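Local structure of Ketoacyl_synth_N domain-containing protein (Photorhabdus luminescens subsp. laumondii, 6SMO) at residues C[203-215]-C[354-366]. The protein belongs to the ketoacyl synthase family and probably takes part, with a partner ketoacyl synthase subunit, in building polyketide chains on an acyl carrier protein. Numbering follows the deposited sequence.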
loop_
_atom_site.group_PDB
_atom_site.type_symbol
_atom_site.label_atom_id
_atom_site.label_comp_id
_atom_site.label_asym_id
_atom_site.label_seq_id
_atom_site.Cartn_x
_atom_site.Cartn_y
_atom_site.Cartn_z
ATOM N N SER C 203 -18.554 10.866 15.550
ATOM C CA SER C 203 -19.989 11.225 15.713
ATOM C C SER C 203 -20.218 12.706 15.377
ATOM O O SER C 203 -21.141 12.991 14.587
ATOM C CB SER C 203 -20.472 10.902 17.104
ATOM O OG SER C 203 -20.331 9.516 17.380
ATOM N N GLN C 204 -19.408 13.603 15.950
ATOM C CA GLN C 204 -19.595 15.080 15.875
ATOM C C GLN C 204 -19.097 15.629 14.529
ATOM O O GLN C 204 -19.649 16.655 14.085
ATOM C CB GLN C 204 -18.867 15.783 17.025
ATOM C CG GLN C 204 -19.479 15.519 18.397
ATOM C CD GLN C 204 -18.783 14.409 19.148
ATOM O OE1 GLN C 204 -17.569 14.433 19.346
ATOM N NE2 GLN C 204 -19.554 13.428 19.588
ATOM N N LYS C 205 -18.095 14.989 13.915
ATOM C CA LYS C 205 -17.422 15.482 12.680
ATOM C C LYS C 205 -18.402 15.470 11.501
ATOM O O LYS C 205 -18.994 14.405 11.232
ATOM C CB LYS C 205 -16.181 14.645 12.350
ATOM C CG LYS C 205 -14.901 15.099 13.037
ATOM C CD LYS C 205 -13.640 14.548 12.405
ATOM C CE LYS C 205 -12.400 15.335 12.775
ATOM N NZ LYS C 205 -12.328 16.626 12.049
ATOM N N HIS C 206 -18.547 16.618 10.829
ATOM C CA HIS C 206 -19.365 16.811 9.601
ATOM C C HIS C 206 -18.435 16.890 8.385
ATOM O O HIS C 206 -17.253 17.245 8.567
ATOM C CB HIS C 206 -20.247 18.063 9.736
ATOM C CG HIS C 206 -19.558 19.336 9.369
ATOM N ND1 HIS C 206 -18.608 19.926 10.183
ATOM C CD2 HIS C 206 -19.674 20.132 8.284
ATOM C CE1 HIS C 206 -18.170 21.030 9.613
ATOM N NE2 HIS C 206 -18.809 21.180 8.446
ATOM N N SER C 207 -18.956 16.567 7.197
ATOM C CA SER C 207 -18.255 16.695 5.892
ATOM C C SER C 207 -18.478 18.107 5.339
ATOM O O SER C 207 -19.648 18.524 5.244
ATOM C CB SER C 207 -18.714 15.637 4.919
ATOM O OG SER C 207 -18.114 15.820 3.644
ATOM N N GLU C 208 -17.392 18.808 4.995
ATOM C CA GLU C 208 -17.416 20.197 4.459
ATOM C C GLU C 208 -18.096 20.213 3.085
ATOM O O GLU C 208 -18.676 21.259 2.733
ATOM C CB GLU C 208 -15.997 20.763 4.369
ATOM C CG GLU C 208 -15.355 21.011 5.724
ATOM C CD GLU C 208 -13.912 21.482 5.668
ATOM O OE1 GLU C 208 -13.113 21.033 6.514
ATOM O OE2 GLU C 208 -13.591 22.300 4.781
ATOM N N VAL C 209 -18.025 19.101 2.343
ATOM C CA VAL C 209 -18.599 18.957 0.971
ATOM C C VAL C 209 -20.066 18.521 1.079
ATOM O O VAL C 209 -20.920 19.195 0.472
ATOM C CB VAL C 209 -17.780 17.967 0.118
ATOM C CG1 VAL C 209 -18.351 17.815 -1.285
ATOM C CG2 VAL C 209 -16.312 18.364 0.050
ATOM N N PHE C 210 -20.345 17.444 1.821
ATOM C CA PHE C 210 -21.654 16.734 1.829
ATOM C C PHE C 210 -22.577 17.315 2.910
ATOM O O PHE C 210 -23.719 17.683 2.565
ATOM C CB PHE C 210 -21.433 15.226 1.969
ATOM C CG PHE C 210 -20.846 14.596 0.730
ATOM C CD1 PHE C 210 -21.610 14.451 -0.417
ATOM C CD2 PHE C 210 -19.524 14.178 0.698
ATOM C CE1 PHE C 210 -21.072 13.888 -1.564
ATOM C CE2 PHE C 210 -18.988 13.613 -0.450
ATOM C CZ PHE C 210 -19.761 13.472 -1.580
ATOM N N GLY C 211 -22.109 17.392 4.160
ATOM C CA GLY C 211 -22.858 17.982 5.289
ATOM C C GLY C 211 -22.817 17.112 6.534
ATOM O O GLY C 211 -21.782 16.456 6.767
ATOM N N GLU C 212 -23.909 17.110 7.309
ATOM C CA GLU C 212 -24.014 16.437 8.634
ATOM C C GLU C 212 -24.202 14.928 8.440
ATOM O O GLU C 212 -24.773 14.527 7.406
ATOM C CB GLU C 212 -25.172 17.025 9.442
ATOM C CG GLU C 212 -24.937 18.460 9.882
ATOM C CD GLU C 212 -23.826 18.638 10.903
ATOM O OE1 GLU C 212 -22.997 19.551 10.720
ATOM O OE2 GLU C 212 -23.795 17.866 11.882
ATOM N N LYS C 213 -23.740 14.134 9.414
ATOM C CA LYS C 213 -23.836 12.648 9.430
ATOM C C LYS C 213 -25.174 12.222 10.044
ATOM O O LYS C 213 -25.690 12.956 10.913
ATOM C CB LYS C 213 -22.690 12.035 10.245
ATOM C CG LYS C 213 -21.311 12.115 9.606
ATOM C CD LYS C 213 -20.234 11.440 10.431
ATOM C CE LYS C 213 -18.872 11.457 9.772
ATOM N NZ LYS C 213 -18.786 10.484 8.657
ATOM N N GLN C 214 -25.701 11.073 9.611
ATOM C CA GLN C 214 -26.865 10.390 10.236
ATOM C C GLN C 214 -26.389 9.670 11.496
ATOM O O GLN C 214 -25.225 9.284 11.579
ATOM C CB GLN C 214 -27.504 9.392 9.267
ATOM C CG GLN C 214 -28.236 10.046 8.103
ATOM C CD GLN C 214 -28.949 9.044 7.226
ATOM O OE1 GLN C 214 -29.288 7.942 7.652
ATOM N NE2 GLN C 214 -29.190 9.428 5.983
ATOM N N PRO C 215 -27.256 9.479 12.518
ATOM C CA PRO C 215 -26.925 8.617 13.653
ATOM C C PRO C 215 -26.723 7.164 13.192
ATOM O O PRO C 215 -27.592 6.645 12.515
ATOM C CB PRO C 215 -28.140 8.731 14.591
ATOM C CG PRO C 215 -28.846 9.997 14.149
ATOM C CD PRO C 215 -28.581 10.102 12.662
ATOM N N ILE C 354 -24.416 0.770 -6.975
ATOM C CA ILE C 354 -24.038 1.118 -5.573
ATOM C C ILE C 354 -23.179 2.386 -5.605
ATOM O O ILE C 354 -22.271 2.454 -6.455
ATOM C CB ILE C 354 -23.299 -0.057 -4.902
ATOM C CG1 ILE C 354 -24.087 -1.364 -5.026
ATOM C CG2 ILE C 354 -22.971 0.265 -3.451
ATOM C CD1 ILE C 354 -23.218 -2.580 -5.216
ATOM N N GLN C 355 -23.461 3.340 -4.712
ATOM C CA GLN C 355 -22.707 4.615 -4.578
ATOM C C GLN C 355 -22.122 4.714 -3.166
ATOM O O GLN C 355 -22.811 4.313 -2.205
ATOM C CB GLN C 355 -23.609 5.817 -4.866
ATOM C CG GLN C 355 -22.836 7.111 -5.085
ATOM C CD GLN C 355 -23.737 8.296 -5.330
ATOM O OE1 GLN C 355 -23.651 8.963 -6.358
ATOM N NE2 GLN C 355 -24.616 8.568 -4.379
ATOM N N ARG C 356 -20.891 5.221 -3.067
ATOM C CA ARG C 356 -20.216 5.594 -1.795
ATOM C C ARG C 356 -19.421 6.884 -2.020
ATOM O O ARG C 356 -19.024 7.139 -3.172
ATOM C CB ARG C 356 -19.290 4.472 -1.314
ATOM C CG ARG C 356 -19.962 3.447 -0.411
ATOM C CD ARG C 356 -19.165 3.215 0.857
ATOM N NE ARG C 356 -19.181 4.388 1.723
ATOM C CZ ARG C 356 -18.407 4.568 2.791
ATOM N NH1 ARG C 356 -18.517 5.678 3.503
ATOM N NH2 ARG C 356 -17.523 3.651 3.145
ATOM N N PHE C 357 -19.209 7.666 -0.960
ATOM C CA PHE C 357 -18.338 8.871 -0.983
ATOM C C PHE C 357 -17.764 9.136 0.412
ATOM O O PHE C 357 -18.346 8.681 1.417
ATOM C CB PHE C 357 -19.082 10.081 -1.557
ATOM C CG PHE C 357 -20.522 10.255 -1.146
ATOM C CD1 PHE C 357 -20.849 10.848 0.064
ATOM C CD2 PHE C 357 -21.552 9.886 -1.998
ATOM C CE1 PHE C 357 -22.175 11.034 0.426
ATOM C CE2 PHE C 357 -22.876 10.072 -1.634
ATOM C CZ PHE C 357 -23.184 10.645 -0.422
ATOM N N SER C 358 -16.639 9.854 0.446
ATOM C CA SER C 358 -15.793 10.095 1.644
ATOM C C SER C 358 -16.145 11.441 2.284
ATOM O O SER C 358 -16.972 12.178 1.709
ATOM C CB SER C 358 -14.334 10.038 1.279
ATOM O OG SER C 358 -13.963 11.173 0.511
ATOM N N ASN C 359 -15.519 11.740 3.425
ATOM C CA ASN C 359 -15.669 13.014 4.177
ATOM C C ASN C 359 -14.992 14.148 3.397
ATOM O O ASN C 359 -15.566 15.254 3.351
ATOM C CB ASN C 359 -15.092 12.896 5.590
ATOM C CG ASN C 359 -15.477 14.055 6.485
ATOM O OD1 ASN C 359 -16.606 14.125 6.965
ATOM N ND2 ASN C 359 -14.543 14.960 6.725
ATOM N N GLN C 360 -13.822 13.878 2.807
ATOM C CA GLN C 360 -12.981 14.878 2.090
ATOM C C GLN C 360 -13.640 15.266 0.760
ATOM O O GLN C 360 -13.369 16.388 0.282
ATOM C CB GLN C 360 -11.567 14.334 1.878
ATOM C CG GLN C 360 -10.759 14.226 3.165
ATOM C CD GLN C 360 -10.396 15.576 3.732
ATOM O OE1 GLN C 360 -10.851 15.961 4.807
ATOM N NE2 GLN C 360 -9.575 16.314 3.003
ATOM N N GLY C 361 -14.453 14.373 0.179
ATOM C CA GLY C 361 -15.357 14.689 -0.946
ATOM C C GLY C 361 -15.120 13.834 -2.181
ATOM O O GLY C 361 -15.175 14.396 -3.291
ATOM N N HIS C 362 -14.898 12.525 -2.014
ATOM C CA HIS C 362 -14.824 11.538 -3.127
ATOM C C HIS C 362 -16.230 11.302 -3.687
ATOM O O HIS C 362 -17.202 11.679 -3.012
ATOM C CB HIS C 362 -14.189 10.217 -2.666
ATOM C CG HIS C 362 -12.700 10.246 -2.602
ATOM N ND1 HIS C 362 -12.017 10.715 -1.497
ATOM C CD2 HIS C 362 -11.762 9.859 -3.492
ATOM C CE1 HIS C 362 -10.721 10.623 -1.713
ATOM N NE2 HIS C 362 -10.538 10.101 -2.930
ATOM N N VAL C 363 -16.321 10.724 -4.889
ATOM C CA VAL C 363 -17.581 10.189 -5.488
ATOM C C VAL C 363 -17.227 8.903 -6.244
ATOM O O VAL C 363 -16.654 9.006 -7.347
ATOM C CB VAL C 363 -18.279 11.210 -6.412
ATOM C CG1 VAL C 363 -19.475 10.598 -7.127
ATOM C CG2 VAL C 363 -18.700 12.465 -5.663
ATOM N N CYS C 364 -17.551 7.747 -5.658
ATOM C CA CYS C 364 -17.279 6.397 -6.216
ATOM C C CYS C 364 -18.596 5.630 -6.373
ATOM O O CYS C 364 -19.466 5.762 -5.491
ATOM C CB CYS C 364 -16.315 5.627 -5.324
ATOM S SG CYS C 364 -14.700 6.432 -5.155
ATOM N N ALA C 365 -18.735 4.867 -7.459
ATOM C CA ALA C 365 -19.932 4.047 -7.758
ATOM C C ALA C 365 -19.554 2.851 -8.639
ATOM O O ALA C 365 -18.683 3.009 -9.519
ATOM C CB ALA C 365 -20.993 4.898 -8.411
ATOM N N LEU C 366 -20.197 1.704 -8.395
ATOM C CA LEU C 366 -20.041 0.443 -9.169
ATOM C C LEU C 366 -21.399 0.044 -9.756
ATOM O O LEU C 366 -22.426 0.292 -9.090
ATOM C CB LEU C 366 -19.498 -0.649 -8.242
ATOM C CG LEU C 366 -18.011 -0.549 -7.905
ATOM C CD1 LEU C 366 -17.682 -1.355 -6.658
ATOM C CD2 LEU C 366 -17.155 -1.007 -9.076
#
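Ser207 and Phe210 lead the loop after helix 192-204 against residues 357-361, the turn of the β-hairpin 351-369 in this thiolase-type fold. At Ser207 a small hydroxyl suits the close approach of the two chains: chi1 of 176° swings OG away from the Ser207 N and onto Asn359 O, to which it donates at 2.6 Å, meeting that carbonyl at a C=O...OG angle of 129°. The same OG accepts a weak bond from Phe210 N, tying the loop's own bend to the hairpin, while Ser207 N bonds Gly211 O to close that bend. Val209 follows, compact and branched, with its two methyls divided: CG2 lies 3.9 Å from Gly361 CA, where the backbone angles call for glycine, and CG1 covers one face of the Phe210 ring. Over the opposite face lies Phe357, whose ring forms an offset stack with Phe210, centroids 3.9 Å apart and planes at 17°. A flat aromatic suits the place: its two faces are covered by Phe357 and Val209 CG1, and its edge meets the hairpin backbone, with His362 O in the ring plane 3.4 Å from Phe210 CZ. Within the turn itself, Ser358 braces the chain through an ST motif, in which OG accepts from Gly361 N and, at 3.0 Å, from His362 N; it also bonds His362 ND1. The far nitrogen of that imidazole, NE2, bonds Val184 O of the neighbouring PKS_KS domain-containing subunit, so the turn connects the loop to the subunit interface. Farther along, Lys213 extends its long chain back toward Asn359, whose OD1 is hydrogen-bonded to Tyr283 OH. Lys213 NZ reaches that phenol hydroxyl in a weak bond, and Lys213 CE lies 4.5 Å from Asn359 OD1.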